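Local coordinates for protein cytochrome C549 (Arthrospira maxima, PDB 1F1C) that carries one covalently attached heme c and, as an extrinsic lumenal subunit of photosystem II, probably stabilises the oxygen-evolving complex, at residues T7-L19 / T61-Y73. Sequence-based numbering, arbitrary orientation.
Sequences TFPINAQGDTAVL and TPPRDNIAALVDY. With HEC (heme c), chain C.
I67, the first residue of helix 67-75, reaches from its CB into the hairpin of strands 7-9 and 16-18, against P9, I10, F8 and L19. Its CB sits 3.7 Å from I10 O, and CG1 lies just as close to P9 O; with CG1 anti to the carbonyl carbon (chi1 -64°), the branch runs on until CD1 touches L19 CD1 at 3.7 Å and F8 CB at 4.0 Å. Y111 of helix 107-124 also packs on I67 and L19. The backbones lock alongside: I67 N donates to P9 O at 3.0 Å, and A68 N to I10 O at 2.7 Å. N66 is the N-cap, and these bonds join a heme-lining helix of the cytochrome c fold to the hairpin, whose connecting loop contains a type I turn from N11 to G14. At the far end of the segment, Y73 lays one ring face over pyrrole ring A of heme c, CE2 3.4 Å from C2A. Its CD1 lies 3.3 Å above one face of the R64 guanidinium, with P62 CD over the opposite face. R64 NH1 salt-bridges D72 OD1 and also donates to A69 O, which takes Y73 N from its opposite face. An alanine replacing Y73 would probably uncover both pyrrole ring A and that guanidinium face.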
ATOM      1  N   THR A   7      19.102  22.249 -12.788  1.00 30.55           N
ATOM      2  CA  THR A   7      19.061  23.082 -11.590  1.00 32.77           C
ATOM      3  C   THR A   7      17.681  22.877 -10.963  1.00 34.58           C
ATOM      4  O   THR A   7      16.672  23.208 -11.581  1.00 28.97           O
ATOM      5  CB  THR A   7      19.219  24.587 -11.921  1.00 34.30           C
ATOM      6  OG1 THR A   7      20.481  24.823 -12.562  1.00 38.66           O
ATOM      7  CG2 THR A   7      19.160  25.414 -10.651  1.00 36.67           C
ATOM      8  N   PHE A   8      17.633  22.327  -9.749  1.00 29.37           N
ATOM      9  CA  PHE A   8      16.358  22.092  -9.089  1.00 31.68           C
ATOM     10  C   PHE A   8      16.333  22.721  -7.713  1.00 32.93           C
ATOM     11  O   PHE A   8      17.376  23.058  -7.158  1.00 33.40           O
ATOM     12  CB  PHE A   8      16.093  20.594  -8.918  1.00 28.59           C
ATOM     13  CG  PHE A   8      16.490  19.771 -10.096  1.00 31.11           C
ATOM     14  CD1 PHE A   8      17.777  19.261 -10.193  1.00 31.01           C
ATOM     15  CD2 PHE A   8      15.587  19.525 -11.126  1.00 25.29           C
ATOM     16  CE1 PHE A   8      18.165  18.518 -11.302  1.00 39.11           C
ATOM     17  CE2 PHE A   8      15.963  18.781 -12.244  1.00 33.17           C
ATOM     18  CZ  PHE A   8      17.255  18.277 -12.334  1.00 35.19           C
ATOM     19  N   PRO A   9      15.134  22.895  -7.146  1.00 30.46           N
ATOM     20  CA  PRO A   9      15.035  23.483  -5.813  1.00 29.82           C
ATOM     21  C   PRO A   9      15.435  22.339  -4.886  1.00 32.49           C
ATOM     22  O   PRO A   9      14.828  21.268  -4.939  1.00 32.69           O
ATOM     23  CB  PRO A   9      13.548  23.811  -5.677  1.00 34.15           C
ATOM     24  CG  PRO A   9      13.012  23.751  -7.077  1.00 32.86           C
ATOM     25  CD  PRO A   9      13.800  22.659  -7.715  1.00 33.48           C
ATOM     26  N   ILE A  10      16.451  22.541  -4.055  1.00 34.65           N
ATOM     27  CA  ILE A  10      16.882  21.476  -3.159  1.00 35.52           C
ATOM     28  C   ILE A  10      15.979  21.387  -1.934  1.00 35.48           C
ATOM     29  O   ILE A  10      15.793  20.312  -1.367  1.00 37.48           O
ATOM     30  CB  ILE A  10      18.335  21.678  -2.686  1.00 37.08           C
ATOM     31  CG1 ILE A  10      18.705  20.552  -1.717  1.00 41.51           C
ATOM     32  CG2 ILE A  10      18.487  23.036  -2.025  1.00 39.87           C
ATOM     33  CD1 ILE A  10      19.977  20.783  -0.955  1.00 47.29           C
ATOM     34  N   ASN A  11      15.419  22.521  -1.530  1.00 33.66           N
ATOM     35  CA  ASN A  11      14.533  22.563  -0.374  1.00 36.92           C
ATOM     36  C   ASN A  11      13.379  23.503  -0.659  1.00 37.42           C
ATOM     37  O   ASN A  11      13.284  24.064  -1.750  1.00 36.21           O
ATOM     38  CB  ASN A  11      15.280  23.051   0.868  1.00 33.91           C
ATOM     39  CG  ASN A  11      15.990  24.368   0.633  1.00 38.36           C
ATOM     40  OD1 ASN A  11      15.571  25.176  -0.207  1.00 39.55           O
ATOM     41  ND2 ASN A  11      17.065  24.599   1.375  1.00 33.83           N
ATOM     42  N   ALA A  12      12.518  23.684   0.339  1.00 40.85           N
ATOM     43  CA  ALA A  12      11.351  24.547   0.203  1.00 43.78           C
ATOM     44  C   ALA A  12      11.681  26.019   0.410  1.00 44.70           C
ATOM     45  O   ALA A  12      10.822  26.881   0.216  1.00 46.62           O
ATOM     46  CB  ALA A  12      10.278  24.119   1.187  1.00 44.72           C
ATOM     47  N   GLN A  13      12.919  26.306   0.799  1.00 44.40           N
ATOM     48  CA  GLN A  13      13.322  27.688   1.033  1.00 48.07           C
ATOM     49  C   GLN A  13      13.744  28.366  -0.265  1.00 47.28           C
ATOM     50  O   GLN A  13      14.128  29.536  -0.265  1.00 47.86           O
ATOM     51  CB  GLN A  13      14.476  27.753   2.041  1.00 50.76           C
ATOM     52  CG  GLN A  13      14.317  26.836   3.242  1.00 58.17           C
ATOM     53  CD  GLN A  13      12.934  26.910   3.852  1.00 67.08           C
ATOM     54  OE1 GLN A  13      12.465  27.985   4.227  1.00 71.96           O
ATOM     55  NE2 GLN A  13      12.270  25.762   3.956  1.00 68.82           N
ATOM     56  N   GLY A  14      13.682  27.623  -1.366  1.00 44.59           N
ATOM     57  CA  GLY A  14      14.054  28.186  -2.648  1.00 39.62           C
ATOM     58  C   GLY A  14      15.496  27.956  -3.065  1.00 40.23           C
ATOM     59  O   GLY A  14      15.877  28.350  -4.166  1.00 40.28           O
ATOM     60  N   ASP A  15      16.307  27.343  -2.207  1.00 36.29           N
ATOM     61  CA  ASP A  15      17.701  27.078  -2.562  1.00 35.35           C
ATOM     62  C   ASP A  15      17.761  26.223  -3.830  1.00 36.73           C
ATOM     63  O   ASP A  15      16.890  25.384  -4.073  1.00 30.89           O
ATOM     64  CB  ASP A  15      18.429  26.322  -1.445  1.00 38.26           C
ATOM     65  CG  ASP A  15      18.652  27.161  -0.197  1.00 37.93           C
ATOM     66  OD1 ASP A  15      18.272  28.353  -0.183  1.00 36.39           O
ATOM     67  OD2 ASP A  15      19.218  26.613   0.778  1.00 35.97           O
ATOM     68  N   THR A  16      18.794  26.433  -4.637  1.00 33.64           N
ATOM     69  CA  THR A  16      18.951  25.657  -5.856  1.00 35.25           C
ATOM     70  C   THR A  16      20.169  24.751  -5.770  1.00 31.29           C
ATOM     71  O   THR A  16      21.114  25.023  -5.035  1.00 31.30           O
ATOM     72  CB  THR A  16      19.083  26.564  -7.108  1.00 32.25           C
ATOM     73  OG1 THR A  16      20.131  27.515  -6.904  1.00 40.81           O
ATOM     74  CG2 THR A  16      17.776  27.299  -7.379  1.00 35.62           C
ATOM     75  N   ALA A  17      20.122  23.658  -6.519  1.00 29.83           N
ATOM     76  CA  ALA A  17      21.208  22.693  -6.569  1.00 28.16           C
ATOM     77  C   ALA A  17      21.362  22.220  -8.006  1.00 27.72           C
ATOM     78  O   ALA A  17      20.382  22.004  -8.716  1.00 33.50           O
ATOM     79  CB  ALA A  17      20.906  21.512  -5.670  1.00 25.42           C
ATOM     80  N   VAL A  18      22.595  22.063  -8.445  1.00 26.51           N
ATOM     81  CA  VAL A  18      22.828  21.605  -9.794  1.00 29.86           C
ATOM     82  C   VAL A  18      23.274  20.159  -9.713  1.00 30.35           C
ATOM     83  O   VAL A  18      24.353  19.869  -9.210  1.00 41.79           O
ATOM     84  CB  VAL A  18      23.909  22.448 -10.485  1.00 32.28           C
ATOM     85  CG1 VAL A  18      24.006  22.062 -11.957  1.00 26.57           C
ATOM     86  CG2 VAL A  18      23.581  23.932 -10.336  1.00 27.17           C
ATOM     87  N   LEU A  19      22.435  19.243 -10.175  1.00 26.95           N
ATOM     88  CA  LEU A  19      22.804  17.839 -10.142  1.00 32.15           C
ATOM     89  C   LEU A  19      23.584  17.467 -11.386  1.00 27.68           C
ATOM     90  O   LEU A  19      23.395  18.049 -12.449  1.00 28.93           O
ATOM     91  CB  LEU A  19      21.565  16.946 -10.038  1.00 30.25           C
ATOM     92  CG  LEU A  19      21.009  16.736  -8.632  1.00 32.79           C
ATOM     93  CD1 LEU A  19      20.523  18.066  -8.069  1.00 35.26           C
ATOM     94  CD2 LEU A  19      19.876  15.718  -8.682  1.00 26.56           C
ATOM     95  N   THR A  61       0.920  17.880   0.477  1.00 32.99           N
ATOM     96  CA  THR A  61       1.148  18.462   1.795  1.00 34.77           C
ATOM     97  C   THR A  61       2.139  17.650   2.610  1.00 32.19           C
ATOM     98  O   THR A  61       1.828  16.557   3.062  1.00 36.00           O
ATOM     99  CB  THR A  61      -0.158  18.564   2.594  1.00 37.96           C
ATOM    100  OG1 THR A  61      -1.053  19.460   1.924  1.00 40.18           O
ATOM    101  CG2 THR A  61       0.119  19.082   4.005  1.00 34.65           C
ATOM    102  N   PRO A  62       3.355  18.174   2.799  1.00 30.57           N
ATOM    103  CA  PRO A  62       3.814  19.468   2.288  1.00 33.31           C
ATOM    104  C   PRO A  62       4.137  19.305   0.805  1.00 33.10           C
ATOM    105  O   PRO A  62       4.143  18.184   0.290  1.00 22.85           O
ATOM    106  CB  PRO A  62       5.082  19.753   3.104  1.00 34.37           C
ATOM    107  CG  PRO A  62       5.012  18.788   4.263  1.00 40.50           C
ATOM    108  CD  PRO A  62       4.376  17.568   3.659  1.00 33.95           C
ATOM    109  N   PRO A  63       4.389  20.419   0.099  1.00 28.81           N
ATOM    110  CA  PRO A  63       4.707  20.305  -1.323  1.00 29.36           C
ATOM    111  C   PRO A  63       5.884  19.349  -1.498  1.00 26.51           C
ATOM    112  O   PRO A  63       6.832  19.385  -0.730  1.00 27.37           O
ATOM    113  CB  PRO A  63       5.068  21.737  -1.711  1.00 29.12           C
ATOM    114  CG  PRO A  63       4.188  22.552  -0.804  1.00 33.56           C
ATOM    115  CD  PRO A  63       4.325  21.830   0.519  1.00 31.29           C
ATOM    116  N   ARG A  64       5.803  18.482  -2.493  1.00 27.65           N
ATOM    117  CA  ARG A  64       6.868  17.533  -2.764  1.00 26.81           C
ATOM    118  C   ARG A  64       7.582  17.978  -4.032  1.00 24.30           C
ATOM    119  O   ARG A  64       8.052  17.152  -4.808  1.00 27.90           O
ATOM    120  CB  ARG A  64       6.273  16.139  -2.953  1.00 25.37           C
ATOM    121  CG  ARG A  64       5.451  15.652  -1.764  1.00 25.10           C
ATOM    122  CD  ARG A  64       6.320  15.535  -0.516  1.00 30.24           C
ATOM    123  NE  ARG A  64       5.605  14.923   0.607  1.00 32.96           N
ATOM    124  CZ  ARG A  64       6.195  14.482   1.712  1.00 31.44           C
ATOM    125  NH1 ARG A  64       7.513  14.582   1.851  1.00 29.25           N
ATOM    126  NH2 ARG A  64       5.466  13.939   2.676  1.00 30.20           N
ATOM    127  N   ASP A  65       7.656  19.293  -4.230  1.00 23.74           N
ATOM    128  CA  ASP A  65       8.285  19.859  -5.418  1.00 26.22           C
ATOM    129  C   ASP A  65       9.740  20.308  -5.283  1.00 24.24           C
ATOM    130  O   ASP A  65      10.194  21.166  -6.035  1.00 27.71           O
ATOM    131  CB  ASP A  65       7.441  21.022  -5.961  1.00 26.60           C
ATOM    132  CG  ASP A  65       7.193  22.106  -4.922  1.00 39.39           C
ATOM    133  OD1 ASP A  65       7.843  22.083  -3.851  1.00 41.84           O
ATOM    134  OD2 ASP A  65       6.348  22.995  -5.185  1.00 47.56           O
ATOM    135  N   ASN A  66      10.462  19.735  -4.328  1.00 20.62           N
ATOM    136  CA  ASN A  66      11.883  20.036  -4.142  1.00 22.63           C
ATOM    137  C   ASN A  66      12.577  18.758  -3.680  1.00 25.11           C
ATOM    138  O   ASN A  66      11.956  17.890  -3.068  1.00 25.62           O
ATOM    139  CB  ASN A  66      12.112  21.165  -3.121  1.00 20.70           C
ATOM    140  CG  ASN A  66      11.512  20.868  -1.764  1.00 17.04           C
ATOM    141  OD1 ASN A  66      10.340  21.127  -1.524  1.00 28.06           O
ATOM    142  ND2 ASN A  66      12.314  20.315  -0.873  1.00 22.00           N
ATOM    143  N   ILE A  67      13.861  18.638  -3.988  1.00 28.01           N
ATOM    144  CA  ILE A  67      14.633  17.453  -3.634  1.00 28.27           C
ATOM    145  C   ILE A  67      14.475  16.970  -2.193  1.00 24.74           C
ATOM    146  O   ILE A  67      14.278  15.776  -1.952  1.00 20.50           O
ATOM    147  CB  ILE A  67      16.123  17.698  -3.936  1.00 34.17           C
ATOM    148  CG1 ILE A  67      16.294  17.903  -5.449  1.00 31.82           C
ATOM    149  CG2 ILE A  67      16.969  16.537  -3.408  1.00 27.75           C
ATOM    150  CD1 ILE A  67      17.640  18.493  -5.855  1.00 33.97           C
ATOM    151  N   ALA A  68      14.560  17.888  -1.233  1.00 21.88           N
ATOM    152  CA  ALA A  68      14.428  17.507   0.174  1.00 28.63           C
ATOM    153  C   ALA A  68      13.071  16.887   0.466  1.00 24.41           C
ATOM    154  O   ALA A  68      12.976  15.870   1.164  1.00 25.13           O
ATOM    155  CB  ALA A  68      14.646  18.727   1.089  1.00 26.90           C
ATOM    156  N   ALA A  69      12.023  17.507  -0.068  1.00 18.83           N
ATOM    157  CA  ALA A  69      10.669  17.029   0.153  1.00 23.32           C
ATOM    158  C   ALA A  69      10.479  15.660  -0.460  1.00 24.21           C
ATOM    159  O   ALA A  69       9.842  14.793   0.140  1.00 28.15           O
ATOM    160  CB  ALA A  69       9.675  18.008  -0.428  1.00 21.51           C
ATOM    161  N   LEU A  70      11.042  15.454  -1.647  1.00 23.14           N
ATOM    162  CA  LEU A  70      10.910  14.166  -2.314  1.00 23.87           C
ATOM    163  C   LEU A  70      11.693  13.101  -1.551  1.00 26.48           C
ATOM    164  O   LEU A  70      11.223  11.973  -1.368  1.00 18.34           O
ATOM    165  CB  LEU A  70      11.399  14.261  -3.759  1.00 22.41           C
ATOM    166  CG  LEU A  70      10.394  14.997  -4.658  1.00 24.04           C
ATOM    167  CD1 LEU A  70      10.945  15.106  -6.071  1.00 21.07           C
ATOM    168  CD2 LEU A  70       9.061  14.243  -4.651  1.00 23.77           C
ATOM    169  N   VAL A  71      12.884  13.465  -1.092  1.00 25.54           N
ATOM    170  CA  VAL A  71      13.692  12.522  -0.336  1.00 28.50           C
ATOM    171  C   VAL A  71      12.963  12.120   0.945  1.00 29.19           C
ATOM    172  O   VAL A  71      12.929  10.938   1.297  1.00 30.09           O
ATOM    173  CB  VAL A  71      15.063  13.126   0.004  1.00 32.24           C
ATOM    174  CG1 VAL A  71      15.830  12.192   0.938  1.00 35.15           C
ATOM    175  CG2 VAL A  71      15.847  13.347  -1.275  1.00 30.20           C
ATOM    176  N   ASP A  72      12.363  13.102   1.621  1.00 28.86           N
ATOM    177  CA  ASP A  72      11.614  12.861   2.856  1.00 25.36           C
ATOM    178  C   ASP A  72      10.479  11.900   2.587  1.00 30.77           C
ATOM    179  O   ASP A  72      10.225  10.967   3.360  1.00 33.02           O
ATOM    180  CB  ASP A  72      11.021  14.168   3.392  1.00 27.85           C
ATOM    181  CG  ASP A  72      10.129  13.956   4.615  1.00 30.09           C
ATOM    182  OD1 ASP A  72       8.998  14.487   4.628  1.00 32.34           O
ATOM    183  OD2 ASP A  72      10.556  13.269   5.571  1.00 36.99           O
ATOM    184  N   TYR A  73       9.782  12.147   1.483  1.00 29.62           N
ATOM    185  CA  TYR A  73       8.653  11.325   1.096  1.00 29.59           C
ATOM    186  C   TYR A  73       9.000   9.844   1.016  1.00 32.28           C
ATOM    187  O   TYR A  73       8.259   9.004   1.525  1.00 32.67           O
ATOM    188  CB  TYR A  73       8.091  11.776  -0.254  1.00 26.87           C
ATOM    189  CG  TYR A  73       6.796  11.080  -0.559  1.00 29.81           C
ATOM    190  CD1 TYR A  73       5.579  11.587  -0.087  1.00 26.25           C
ATOM    191  CD2 TYR A  73       6.790   9.854  -1.221  1.00 22.88           C
ATOM    192  CE1 TYR A  73       4.387  10.881  -0.269  1.00 30.41           C
ATOM    193  CE2 TYR A  73       5.612   9.138  -1.395  1.00 28.02           C
ATOM    194  CZ  TYR A  73       4.415   9.656  -0.921  1.00 28.69           C
ATOM    195  OH  TYR A  73       3.250   8.950  -1.113  1.00 29.91           O
TER
HETATM  196 FE   HEC C 200       4.614   6.118  -5.002  1.00 25.79          FE
HETATM  197  CHA HEC C 200       2.457   8.609  -4.175  1.00 19.78           C
HETATM  198  CHB HEC C 200       7.189   8.480  -5.249  1.00 23.59           C
HETATM  199  CHC HEC C 200       6.916   3.688  -5.625  1.00 25.04           C
HETATM  200  CHD HEC C 200       2.061   3.915  -5.244  1.00 24.77           C
HETATM  201  NA  HEC C 200       4.794   8.079  -4.698  1.00 18.86           N
HETATM  202  C1A HEC C 200       3.800   8.951  -4.345  1.00 19.10           C
HETATM  203  C2A HEC C 200       4.321  10.291  -4.314  1.00 18.64           C
HETATM  204  C3A HEC C 200       5.621  10.258  -4.608  1.00 21.48           C
HETATM  205  C4A HEC C 200       5.908   8.896  -4.890  1.00 20.59           C
HETATM  206  CMA HEC C 200       6.655  11.363  -4.464  1.00 17.67           C
HETATM  207  CAA HEC C 200       3.563  11.529  -3.970  1.00 20.57           C
HETATM  208  CBA HEC C 200       2.915  12.000  -5.246  1.00 25.45           C
HETATM  209  CGA HEC C 200       2.288  13.355  -5.083  1.00 24.48           C
HETATM  210  O1A HEC C 200       2.303  13.878  -3.952  1.00 30.62           O
HETATM  211  O2A HEC C 200       1.779  13.895  -6.080  1.00 26.92           O
HETATM  212  NB  HEC C 200       6.592   6.080  -5.329  1.00 26.23           N
HETATM  213  C1B HEC C 200       7.505   7.156  -5.430  1.00 25.37           C
HETATM  214  C2B HEC C 200       8.845   6.702  -5.598  1.00 28.36           C
HETATM  215  C3B HEC C 200       8.789   5.355  -5.567  1.00 27.75           C
HETATM  216  C4B HEC C 200       7.399   4.971  -5.472  1.00 22.67           C
HETATM  217  CMB HEC C 200      10.098   7.539  -5.796  1.00 26.38           C
HETATM  218  CAB HEC C 200       9.894   4.504  -5.587  1.00 29.92           C
HETATM  219  CBB HEC C 200      10.849   4.506  -4.552  1.00 30.18           C
HETATM  220  NC  HEC C 200       4.501   4.234  -5.389  1.00 24.52           N
HETATM  221  C1C HEC C 200       5.550   3.366  -5.647  1.00 26.18           C
HETATM  222  C2C HEC C 200       5.080   2.047  -5.901  1.00 26.11           C
HETATM  223  C3C HEC C 200       3.725   2.066  -5.739  1.00 32.20           C
HETATM  224  C4C HEC C 200       3.367   3.461  -5.464  1.00 25.37           C
HETATM  225  CMC HEC C 200       5.920   0.852  -6.348  1.00 28.57           C
HETATM  226  CAC HEC C 200       2.861   0.963  -5.964  1.00 24.61           C
HETATM  227  CBC HEC C 200       2.983  -0.248  -5.217  1.00 24.09           C
HETATM  228  ND  HEC C 200       2.679   6.220  -4.702  1.00 24.73           N
HETATM  229  C1D HEC C 200       1.759   5.200  -4.798  1.00 22.41           C
HETATM  230  C2D HEC C 200       0.448   5.649  -4.479  1.00 19.78           C
HETATM  231  C3D HEC C 200       0.562   6.959  -4.180  1.00 22.07           C
HETATM  232  C4D HEC C 200       1.943   7.326  -4.346  1.00 23.39           C
HETATM  233  CMD HEC C 200      -0.866   4.857  -4.669  1.00 18.72           C
HETATM  234  CAD HEC C 200      -0.546   7.883  -3.664  1.00 28.30           C
HETATM  235  CBD HEC C 200      -0.681   7.837  -2.143  1.00 26.87           C
HETATM  236  CGD HEC C 200      -1.727   8.813  -1.610  1.00 29.78           C
HETATM  237  O1D HEC C 200      -1.524  10.037  -1.701  1.00 28.92           O
HETATM  238  O2D HEC C 200      -2.767   8.351  -1.100  1.00 34.35           O